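Local coordinates for putative alpha KG dependent 2,4-D dioxygenase (Burkholderia xenovorans, PDB 5J92), which binds iron(II) and is probably a 2-oxoglutarate-dependent dioxygenase of the TauD/TfdA family, its natural substrate not established, at residues Q150-R155 / F244-Q249; P131-F136 / R294-G299; L11-A16 / A22-L27. All coordinates share one frame; numbering follows the deposited sequence.

Contact 1: Q150-R155 / F244-Q249; sequences QFADMR and FATQPQ
Ala245, where helix 231-245 gives way to a loop, meets Met154 and Ala152 at the point where strand 149-153 passes into helix 154-159. Its CB faces the thioether of Met154, with the methyl CE 3.8 Å from Ala245 CB. Met154 folds to get there: CG stands beside the backbone N (chi1 -63°), and bends about CB-CG and CG-SD bring CE round. Ala152 CB points at the same turn from the strand, lying 3.8 Å from Ala245 O and 4.2 Å from the methyl CG2 of Thr246. No hydrogen bond spans the two segments, and the buried Ala245 O has no polar partner in the model. Thr246 OG1 turns back to Thr242 O, in the helix that comes just before it. Asp153 stands at the N-cap of helix 154-159, its OD1 taking a weak bond from Arg155 N, and Arg155 grips its carboxylate side-on through NE and NH2. Met270 of strand 269-273 touches both Met154 and Thr246. This is a helix end packed against the junction of a sheet's central strand and the helix that follows; edge strand 269-273 of that three-stranded antiparallel sheet carries the iron ligand His271 of the cupin-type core.

Contact 2: P131-F136 / R294-G299; sequences PARYSF and RTWTRG
A partly buried, water-bridged contact joins Arg133, at the corner of strand 132-139, to Trp296 and Arg294 in the C-terminal loop that follows strand 284-291. Arg133 reaches across with CG anti to the backbone N (chi1 -176°), and a bend at chi3 turns the edge of its guanidinium to Trp296 and to the backbone N of Arg294, NH1 toward the first and NH2 toward the second. No direct hydrogen bond crosses the gap. One water does the joining: it accepts from Arg133 NH2 at 3.0 Å and donates to Trp296 O at 2.9 Å. Beside this bridge, Arg133 NH1 approaches the benzene part of the indole, 3.7 Å from Trp296 CE3. The guanidinium and ring planes are 67° apart, so the groups are steeply inclined rather than stacked. Arg133 NH2 also lies 3.9 Å from Arg294 N. Asp292 OD1 forms salt bridges with NE of both Arg133 and Arg294, so one carboxylate oxygen probably balances both charges and holds the two side chains near each other. Arg133 NH1 is held by Phe70 O, which helps to fix the rotation of the guanidinium. Arg133 pairs through its backbone with Thr290 of strand 284-291, the outermost neighbour of strand 132-139 in the mixed sheet. Trp296 rests on Pro72, while farther along the tail Arg298 lies against helix 35-47 and forms a salt bridge with Glu42.

Contact 3: L11-A16 / A22-L27; sequences LNVEAA and ARIHGL
Glu14 and Arg23 are joined by a pair of backbone hydrogen bonds, Glu14 N to Arg23 O at 2.9 Å and Arg23 N to Glu14 O at 2.8 Å, between strands running antiparallel at 154°. A further bond runs from His25 N to Asn12 O. Among the side chains, His25 NE2 donates to Glu14 OE1 at 2.7 Å. The carboxylate oxygen sits at the ring edge, nearly in the imidazole plane, and is met almost along its C-O axis. With chi1 at 174° and an extended chain beyond CG, Glu14 carries its carboxylate over to the histidine. Asn12 ND2 lies 3.7 Å from His25 CB, the amide and ring planes 59° apart. One water bridges Asn12 N and His25 O; a second accepts from Arg23 NH1 and probably also bridges to Glu14 O. On the face of Val13, Ala22 and Ile24, Val13 CG1 lies 3.7 Å from Ala22 CB; nearby, Leu11 CD1 lies 4.3 Å from Ile24 CD1. Leu11 also touches helix 35-47. The arrangement is a beta hairpin, with strand 12-15 at the edge of the mixed sheet and its partner hydrogen-bonded onward to strand 50-53, away from the iron site.

From the N terminus, contact 3 closes first, a short hairpin loop completed by residue 27. Contact 2 then opens at 131-136 and closes only at the C-terminal tail. The loop of contact 1, from 150-155 to 244-249, is nested within it; contact 3, closed before either opens, is in series with both, and none cross. Contacts 2 and 3 reach the same mixed sheet, contact 3 at its 12-15 edge and contact 2 near the opposite edge, 284-291. Contact 1 instead ties helix 231-245 to the three-stranded sheet. Contacts 1 and 2 lie on opposite sides of the chain's centre, their centres about 24 Å apart, and no two contacts touch.

Contact 1: Q150-R155 / F244-Q249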
loop_
_atom_site.group_PDB
_atom_site.type_symbol
_atom_site.label_atom_id
_atom_site.label_comp_id
_atom_site.label_asym_id
_atom_site.label_seq_id
_atom_site.Cartn_x
_atom_site.Cartn_y
_atom_site.Cartn_z
ATOM N N GLN A 150 -6.280 12.817 5.168
ATOM C CA GLN A 150 -5.022 12.978 4.466
ATOM C C GLN A 150 -5.284 13.173 2.979
ATOM O O GLN A 150 -6.241 12.619 2.426
ATOM C CB GLN A 150 -4.101 11.770 4.692
ATOM C CG GLN A 150 -3.793 11.516 6.156
ATOM C CD GLN A 150 -2.693 10.481 6.376
ATOM O OE1 GLN A 150 -2.516 9.545 5.585
ATOM N NE2 GLN A 150 -1.942 10.652 7.465
ATOM N N PHE A 151 -4.431 13.979 2.342
ATOM C CA PHE A 151 -4.611 14.367 0.950
ATOM C C PHE A 151 -3.307 14.144 0.210
ATOM O O PHE A 151 -2.251 14.601 0.660
ATOM C CB PHE A 151 -5.058 15.834 0.827
ATOM C CG PHE A 151 -6.360 16.121 1.512
ATOM C CD1 PHE A 151 -7.559 15.923 0.842
ATOM C CD2 PHE A 151 -6.388 16.561 2.838
ATOM C CE1 PHE A 151 -8.777 16.175 1.468
ATOM C CE2 PHE A 151 -7.595 16.815 3.476
ATOM C CZ PHE A 151 -8.797 16.620 2.785
ATOM N N ALA A 152 -3.384 13.458 -0.924
ATOM C CA ALA A 152 -2.217 13.152 -1.737
ATOM C C ALA A 152 -2.302 13.911 -3.052
ATOM O O ALA A 152 -3.304 13.807 -3.775
ATOM C CB ALA A 152 -2.097 11.647 -1.974
ATOM N N ASP A 153 -1.254 14.671 -3.357
ATOM C CA ASP A 153 -1.247 15.558 -4.525
ATOM C C ASP A 153 -0.907 14.761 -5.786
ATOM O O ASP A 153 0.247 14.366 -5.984
ATOM C CB ASP A 153 -0.251 16.690 -4.302
ATOM C CG ASP A 153 -0.338 17.783 -5.380
ATOM O OD1 ASP A 153 -0.858 17.513 -6.494
ATOM O OD2 ASP A 153 0.130 18.914 -5.091
ATOM N N MET A 154 -1.909 14.518 -6.638
ATOM C CA MET A 154 -1.693 13.779 -7.881
ATOM C C MET A 154 -0.969 14.599 -8.952
ATOM O O MET A 154 -0.463 14.013 -9.925
ATOM C CB MET A 154 -3.030 13.285 -8.449
ATOM C CG MET A 154 -3.777 12.300 -7.546
ATOM S SD MET A 154 -2.819 10.814 -7.196
ATOM C CE MET A 154 -2.184 11.188 -5.590
ATOM N N ARG A 155 -0.965 15.931 -8.835
ATOM C CA ARG A 155 -0.167 16.760 -9.742
ATOM C C ARG A 155 1.315 16.616 -9.422
ATOM O O ARG A 155 2.140 16.386 -10.317
ATOM C CB ARG A 155 -0.582 18.231 -9.629
ATOM C CG ARG A 155 -2.079 18.466 -9.525
ATOM C CD ARG A 155 -2.377 19.859 -8.993
ATOM N NE ARG A 155 -1.776 20.055 -7.663
ATOM C CZ ARG A 155 -1.756 21.209 -6.998
ATOM N NH1 ARG A 155 -2.313 22.302 -7.524
ATOM N NH2 ARG A 155 -1.189 21.268 -5.790
ATOM N N PHE A 244 3.884 5.049 -5.191
ATOM C CA PHE A 244 4.711 6.217 -5.466
ATOM C C PHE A 244 3.997 7.503 -5.065
ATOM O O PHE A 244 4.562 8.342 -4.350
ATOM C CB PHE A 244 5.094 6.257 -6.950
ATOM C CG PHE A 244 5.894 7.478 -7.314
ATOM C CD1 PHE A 244 7.267 7.497 -7.122
ATOM C CD2 PHE A 244 5.266 8.611 -7.803
ATOM C CE1 PHE A 244 8.020 8.641 -7.429
ATOM C CE2 PHE A 244 6.001 9.757 -8.106
ATOM C CZ PHE A 244 7.382 9.767 -7.924
ATOM N N ALA A 245 2.728 7.646 -5.470
ATOM C CA ALA A 245 1.992 8.898 -5.317
ATOM C C ALA A 245 1.548 9.170 -3.885
ATOM O O ALA A 245 1.058 10.271 -3.606
ATOM C CB ALA A 245 0.772 8.910 -6.248
ATOM N N THR A 246 1.654 8.199 -2.983
ATOM C CA THR A 246 1.255 8.407 -1.603
ATOM C C THR A 246 2.450 8.427 -0.653
ATOM O O THR A 246 2.273 8.318 0.566
ATOM C CB THR A 246 0.219 7.356 -1.191
ATOM O OG1 THR A 246 0.731 6.040 -1.426
ATOM C CG2 THR A 246 -1.059 7.546 -2.021
ATOM N N GLN A 247 3.658 8.564 -1.193
ATOM C CA GLN A 247 4.817 8.806 -0.358
ATOM C C GLN A 247 4.647 10.134 0.371
ATOM O O GLN A 247 3.945 11.028 -0.113
ATOM C CB GLN A 247 6.088 8.843 -1.207
ATOM C CG GLN A 247 6.621 7.488 -1.623
ATOM C CD GLN A 247 7.838 7.634 -2.502
ATOM O OE1 GLN A 247 8.962 7.480 -2.036
ATOM N NE2 GLN A 247 7.625 7.959 -3.780
ATOM N N PRO A 248 5.303 10.306 1.528
ATOM C CA PRO A 248 5.020 11.490 2.366
ATOM C C PRO A 248 5.244 12.824 1.662
ATOM O O PRO A 248 4.541 13.802 1.960
ATOM C CB PRO A 248 5.962 11.309 3.572
ATOM C CG PRO A 248 6.954 10.262 3.149
ATOM C CD PRO A 248 6.245 9.374 2.170
ATOM N N GLN A 249 6.185 12.894 0.723
ATOM C CA GLN A 249 6.411 14.166 0.045
ATOM C C GLN A 249 5.221 14.612 -0.795
ATOM O O GLN A 249 5.197 15.772 -1.224
ATOM C CB GLN A 249 7.679 14.086 -0.817
ATOM C CG GLN A 249 7.644 13.077 -1.973
ATOM C CD GLN A 249 8.270 11.735 -1.593
ATOM O OE1 GLN A 249 8.160 11.288 -0.450
ATOM N NE2 GLN A 249 8.937 11.089 -2.556
#

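Contact 2: P131-F136 / R294-G299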
loop_
_atom_site.group_PDB
_atom_site.type_symbol
_atom_site.label_atom_id
_atom_site.label_comp_id
_atom_site.label_asym_id
_atom_site.label_seq_id
_atom_site.Cartn_x
_atom_site.Cartn_y
_atom_site.Cartn_z
ATOM N N PRO A 131 -17.791 12.145 -12.184
ATOM C CA PRO A 131 -17.299 12.092 -10.803
ATOM C C PRO A 131 -17.484 13.426 -10.086
ATOM O O PRO A 131 -18.061 14.380 -10.612
ATOM C CB PRO A 131 -15.809 11.760 -10.968
ATOM C CG PRO A 131 -15.649 11.353 -12.403
ATOM C CD PRO A 131 -16.681 12.115 -13.144
ATOM N N ALA A 132 -16.965 13.471 -8.858
ATOM C CA ALA A 132 -17.087 14.649 -8.021
ATOM C C ALA A 132 -16.155 15.748 -8.505
ATOM O O ALA A 132 -15.105 15.485 -9.100
ATOM C CB ALA A 132 -16.742 14.317 -6.565
ATOM N N ARG A 133 -16.565 16.991 -8.264
ATOM C CA ARG A 133 -15.657 18.117 -8.441
ATOM C C ARG A 133 -15.036 18.433 -7.079
ATOM O O ARG A 133 -14.049 17.815 -6.692
ATOM C CB ARG A 133 -16.391 19.323 -9.026
ATOM C CG ARG A 133 -15.488 20.515 -9.341
ATOM C CD ARG A 133 -16.254 21.598 -10.082
ATOM N NE ARG A 133 -16.581 21.189 -11.449
ATOM C CZ ARG A 133 -17.431 21.828 -12.243
ATOM N NH1 ARG A 133 -18.063 22.914 -11.816
ATOM N NH2 ARG A 133 -17.651 21.377 -13.472
ATOM N N TYR A 134 -15.629 19.348 -6.329
ATOM C CA TYR A 134 -15.202 19.651 -4.972
ATOM C C TYR A 134 -16.030 18.851 -3.978
ATOM O O TYR A 134 -17.250 18.720 -4.129
ATOM C CB TYR A 134 -15.361 21.134 -4.666
ATOM C CG TYR A 134 -14.554 22.068 -5.544
ATOM C CD1 TYR A 134 -13.217 22.316 -5.269
ATOM C CD2 TYR A 134 -15.134 22.712 -6.640
ATOM C CE1 TYR A 134 -12.471 23.171 -6.052
ATOM C CE2 TYR A 134 -14.391 23.568 -7.442
ATOM C CZ TYR A 134 -13.058 23.798 -7.134
ATOM O OH TYR A 134 -12.288 24.649 -7.895
ATOM N N SER A 135 -15.366 18.344 -2.946
ATOM C CA SER A 135 -16.038 17.784 -1.783
ATOM C C SER A 135 -15.839 18.721 -0.599
ATOM O O SER A 135 -14.849 19.455 -0.533
ATOM C CB SER A 135 -15.507 16.382 -1.461
ATOM O OG SER A 135 -15.821 15.459 -2.502
ATOM N N PHE A 136 -16.801 18.714 0.329
ATOM C CA PHE A 136 -16.809 19.610 1.478
ATOM C C PHE A 136 -17.104 18.809 2.737
ATOM O O PHE A 136 -18.020 17.975 2.751
ATOM C CB PHE A 136 -17.863 20.718 1.324
ATOM C CG PHE A 136 -17.771 21.486 0.030
ATOM C CD1 PHE A 136 -18.263 20.944 -1.156
ATOM C CD2 PHE A 136 -17.212 22.759 0.004
ATOM C CE1 PHE A 136 -18.183 21.640 -2.342
ATOM C CE2 PHE A 136 -17.127 23.469 -1.186
ATOM C CZ PHE A 136 -17.627 22.914 -2.362
ATOM N N ARG A 294 -18.876 19.578 -16.693
ATOM C CA ARG A 294 -18.184 20.646 -17.407
ATOM C C ARG A 294 -19.131 21.554 -18.197
ATOM O O ARG A 294 -18.691 22.613 -18.658
ATOM C CB ARG A 294 -17.115 20.051 -18.333
ATOM C CG ARG A 294 -16.016 19.266 -17.606
ATOM C CD ARG A 294 -15.048 20.179 -16.861
ATOM N NE ARG A 294 -14.126 19.417 -16.007
ATOM C CZ ARG A 294 -12.872 19.092 -16.330
ATOM N NH1 ARG A 294 -12.351 19.464 -17.493
ATOM N NH2 ARG A 294 -12.134 18.391 -15.483
ATOM N N THR A 295 -20.409 21.188 -18.348
ATOM C CA THR A 295 -21.389 22.070 -18.982
ATOM C C THR A 295 -22.103 22.977 -17.989
ATOM O O THR A 295 -22.831 23.885 -18.410
ATOM C CB THR A 295 -22.447 21.265 -19.755
ATOM O OG1 THR A 295 -23.379 20.677 -18.840
ATOM C CG2 THR A 295 -21.793 20.170 -20.591
ATOM N N TRP A 296 -21.919 22.757 -16.693
ATOM C CA TRP A 296 -22.600 23.554 -15.687
ATOM C C TRP A 296 -21.999 24.952 -15.635
ATOM O O TRP A 296 -20.807 25.142 -15.892
ATOM C CB TRP A 296 -22.488 22.870 -14.326
ATOM C CG TRP A 296 -23.024 23.631 -13.134
ATOM C CD1 TRP A 296 -24.267 23.524 -12.580
ATOM C CD2 TRP A 296 -22.301 24.564 -12.314
ATOM N NE1 TRP A 296 -24.369 24.344 -11.478
ATOM C CE2 TRP A 296 -23.177 24.995 -11.296
ATOM C CE3 TRP A 296 -21.000 25.081 -12.348
ATOM C CZ2 TRP A 296 -22.798 25.923 -10.328
ATOM C CZ3 TRP A 296 -20.626 26.006 -11.382
ATOM C CH2 TRP A 296 -21.520 26.415 -10.386
ATOM N N THR A 297 -22.847 25.942 -15.359
ATOM C CA THR A 297 -22.405 27.319 -15.218
ATOM C C THR A 297 -23.083 27.947 -14.010
ATOM O O THR A 297 -24.230 27.634 -13.685
ATOM C CB THR A 297 -22.723 28.164 -16.463
ATOM O OG1 THR A 297 -24.137 28.163 -16.697
ATOM C CG2 THR A 297 -22.004 27.617 -17.691
ATOM N N ARG A 298 -22.345 28.823 -13.340
ATOM C CA ARG A 298 -22.883 29.583 -12.222
ATOM C C ARG A 298 -23.957 30.535 -12.734
ATOM O O ARG A 298 -23.679 31.375 -13.597
ATOM C CB ARG A 298 -21.762 30.355 -11.532
ATOM C CG ARG A 298 -21.869 30.453 -10.016
ATOM C CD ARG A 298 -20.903 31.500 -9.457
ATOM N NE ARG A 298 -19.676 31.632 -10.249
ATOM C CZ ARG A 298 -18.708 30.715 -10.333
ATOM N NH1 ARG A 298 -17.640 30.953 -11.087
ATOM N NH2 ARG A 298 -18.804 29.556 -9.684
ATOM N N GLY A 299 -25.175 30.394 -12.216
ATOM C CA GLY A 299 -26.267 31.323 -12.473
ATOM C C GLY A 299 -26.364 31.940 -13.855
ATOM O O GLY A 299 -27.116 31.474 -14.710
HETATM O O HOH W 1 -18.447 23.979 -14.655
#

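Contact 3: L11-A16 / A22-L27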
loop_
_atom_site.group_PDB
_atom_site.type_symbol
_atom_site.label_atom_id
_atom_site.label_comp_id
_atom_site.label_asym_id
_atom_site.label_seq_id
_atom_site.Cartn_x
_atom_site.Cartn_y
_atom_site.Cartn_z
ATOM N N LEU A 11 -7.949 37.410 -1.308
ATOM C CA LEU A 11 -8.233 36.463 -0.243
ATOM C C LEU A 11 -7.056 36.376 0.718
ATOM O O LEU A 11 -5.897 36.503 0.316
ATOM C CB LEU A 11 -8.528 35.080 -0.810
ATOM C CG LEU A 11 -9.836 34.897 -1.564
ATOM C CD1 LEU A 11 -9.878 33.481 -2.107
ATOM C CD2 LEU A 11 -11.007 35.167 -0.640
ATOM N N ASN A 12 -7.365 36.205 2.001
ATOM C CA ASN A 12 -6.340 36.072 3.032
ATOM C C ASN A 12 -5.951 34.602 3.083
ATOM O O ASN A 12 -6.499 33.810 3.849
ATOM C CB ASN A 12 -6.865 36.600 4.363
ATOM C CG ASN A 12 -5.830 36.535 5.481
ATOM O OD1 ASN A 12 -4.715 36.037 5.292
ATOM N ND2 ASN A 12 -6.188 37.073 6.648
ATOM N N VAL A 13 -4.969 34.235 2.259
ATOM C CA VAL A 13 -4.560 32.846 2.077
ATOM C C VAL A 13 -3.306 32.582 2.895
ATOM O O VAL A 13 -2.311 33.302 2.756
ATOM C CB VAL A 13 -4.310 32.540 0.593
ATOM C CG1 VAL A 13 -3.900 31.067 0.426
ATOM C CG2 VAL A 13 -5.544 32.862 -0.209
ATOM N N GLU A 14 -3.331 31.526 3.715
ATOM C CA GLU A 14 -2.193 31.127 4.543
ATOM C C GLU A 14 -1.898 29.658 4.286
ATOM O O GLU A 14 -2.706 28.792 4.638
ATOM C CB GLU A 14 -2.459 31.358 6.033
ATOM C CG GLU A 14 -1.347 30.818 6.915
ATOM C CD GLU A 14 -1.666 30.879 8.417
ATOM O OE1 GLU A 14 -2.844 31.035 8.801
ATOM O OE2 GLU A 14 -0.730 30.728 9.221
ATOM N N ALA A 15 -0.725 29.377 3.717
ATOM C CA ALA A 15 -0.367 28.003 3.364
ATOM C C ALA A 15 -0.326 27.124 4.606
ATOM O O ALA A 15 0.264 27.498 5.624
ATOM C CB ALA A 15 0.985 27.984 2.655
ATOM N N ALA A 16 -0.972 25.955 4.528
ATOM C CA ALA A 16 -0.847 24.920 5.552
ATOM C C ALA A 16 0.156 23.852 5.155
ATOM O O ALA A 16 0.529 23.003 5.978
ATOM C CB ALA A 16 -2.210 24.261 5.815
ATOM N N ALA A 22 -4.231 25.127 2.038
ATOM C CA ALA A 22 -4.130 26.473 2.579
ATOM C C ALA A 22 -5.403 26.813 3.335
ATOM O O ALA A 22 -6.502 26.397 2.950
ATOM C CB ALA A 22 -3.905 27.516 1.480
ATOM N N ARG A 23 -5.244 27.622 4.377
ATOM C CA ARG A 23 -6.368 28.224 5.074
ATOM C C ARG A 23 -6.751 29.541 4.416
ATOM O O ARG A 23 -5.904 30.278 3.892
ATOM C CB ARG A 23 -6.029 28.465 6.550
ATOM C CG ARG A 23 -6.032 27.176 7.384
ATOM C CD ARG A 23 -5.769 27.422 8.875
ATOM N NE ARG A 23 -6.001 26.200 9.650
ATOM C CZ ARG A 23 -5.146 25.187 9.736
ATOM N NH1 ARG A 23 -3.967 25.253 9.117
ATOM N NH2 ARG A 23 -5.456 24.115 10.457
ATOM N N ILE A 24 -8.047 29.828 4.433
ATOM C CA ILE A 24 -8.573 31.080 3.923
ATOM C C ILE A 24 -9.308 31.724 5.081
ATOM O O ILE A 24 -10.333 31.210 5.541
ATOM C CB ILE A 24 -9.495 30.871 2.720
ATOM C CG1 ILE A 24 -8.658 30.376 1.541
ATOM C CG2 ILE A 24 -10.169 32.175 2.367
ATOM C CD1 ILE A 24 -9.465 29.965 0.368
ATOM N N HIS A 25 -8.746 32.805 5.592
ATOM C CA HIS A 25 -9.270 33.485 6.758
ATOM C C HIS A 25 -10.198 34.596 6.320
ATOM O O HIS A 25 -10.218 34.995 5.157
ATOM C CB HIS A 25 -8.133 34.080 7.596
ATOM C CG HIS A 25 -7.121 33.078 8.037
ATOM N ND1 HIS A 25 -7.357 32.184 9.062
ATOM C CD2 HIS A 25 -5.855 32.847 7.617
ATOM C CE1 HIS A 25 -6.287 31.427 9.235
ATOM N NE2 HIS A 25 -5.362 31.810 8.370
ATOM N N GLY A 26 -10.969 35.105 7.276
ATOM C CA GLY A 26 -11.698 36.339 7.078
ATOM C C GLY A 26 -12.992 36.216 6.311
ATOM O O GLY A 26 -13.548 37.244 5.911
ATOM N N LEU A 27 -13.489 35.000 6.104
ATOM C CA LEU A 27 -14.753 34.755 5.425
ATOM C C LEU A 27 -15.814 34.328 6.430
ATOM O O LEU A 27 -15.530 33.564 7.364
ATOM C CB LEU A 27 -14.592 33.669 4.358
ATOM C CG LEU A 27 -13.694 34.040 3.177
ATOM C CD1 LEU A 27 -13.841 32.988 2.078
ATOM C CD2 LEU A 27 -13.999 35.427 2.645
HETATM O O HOH W 2 -10.108 36.478 2.703
HETATM O O HOH W 3 -2.707 27.508 7.373
#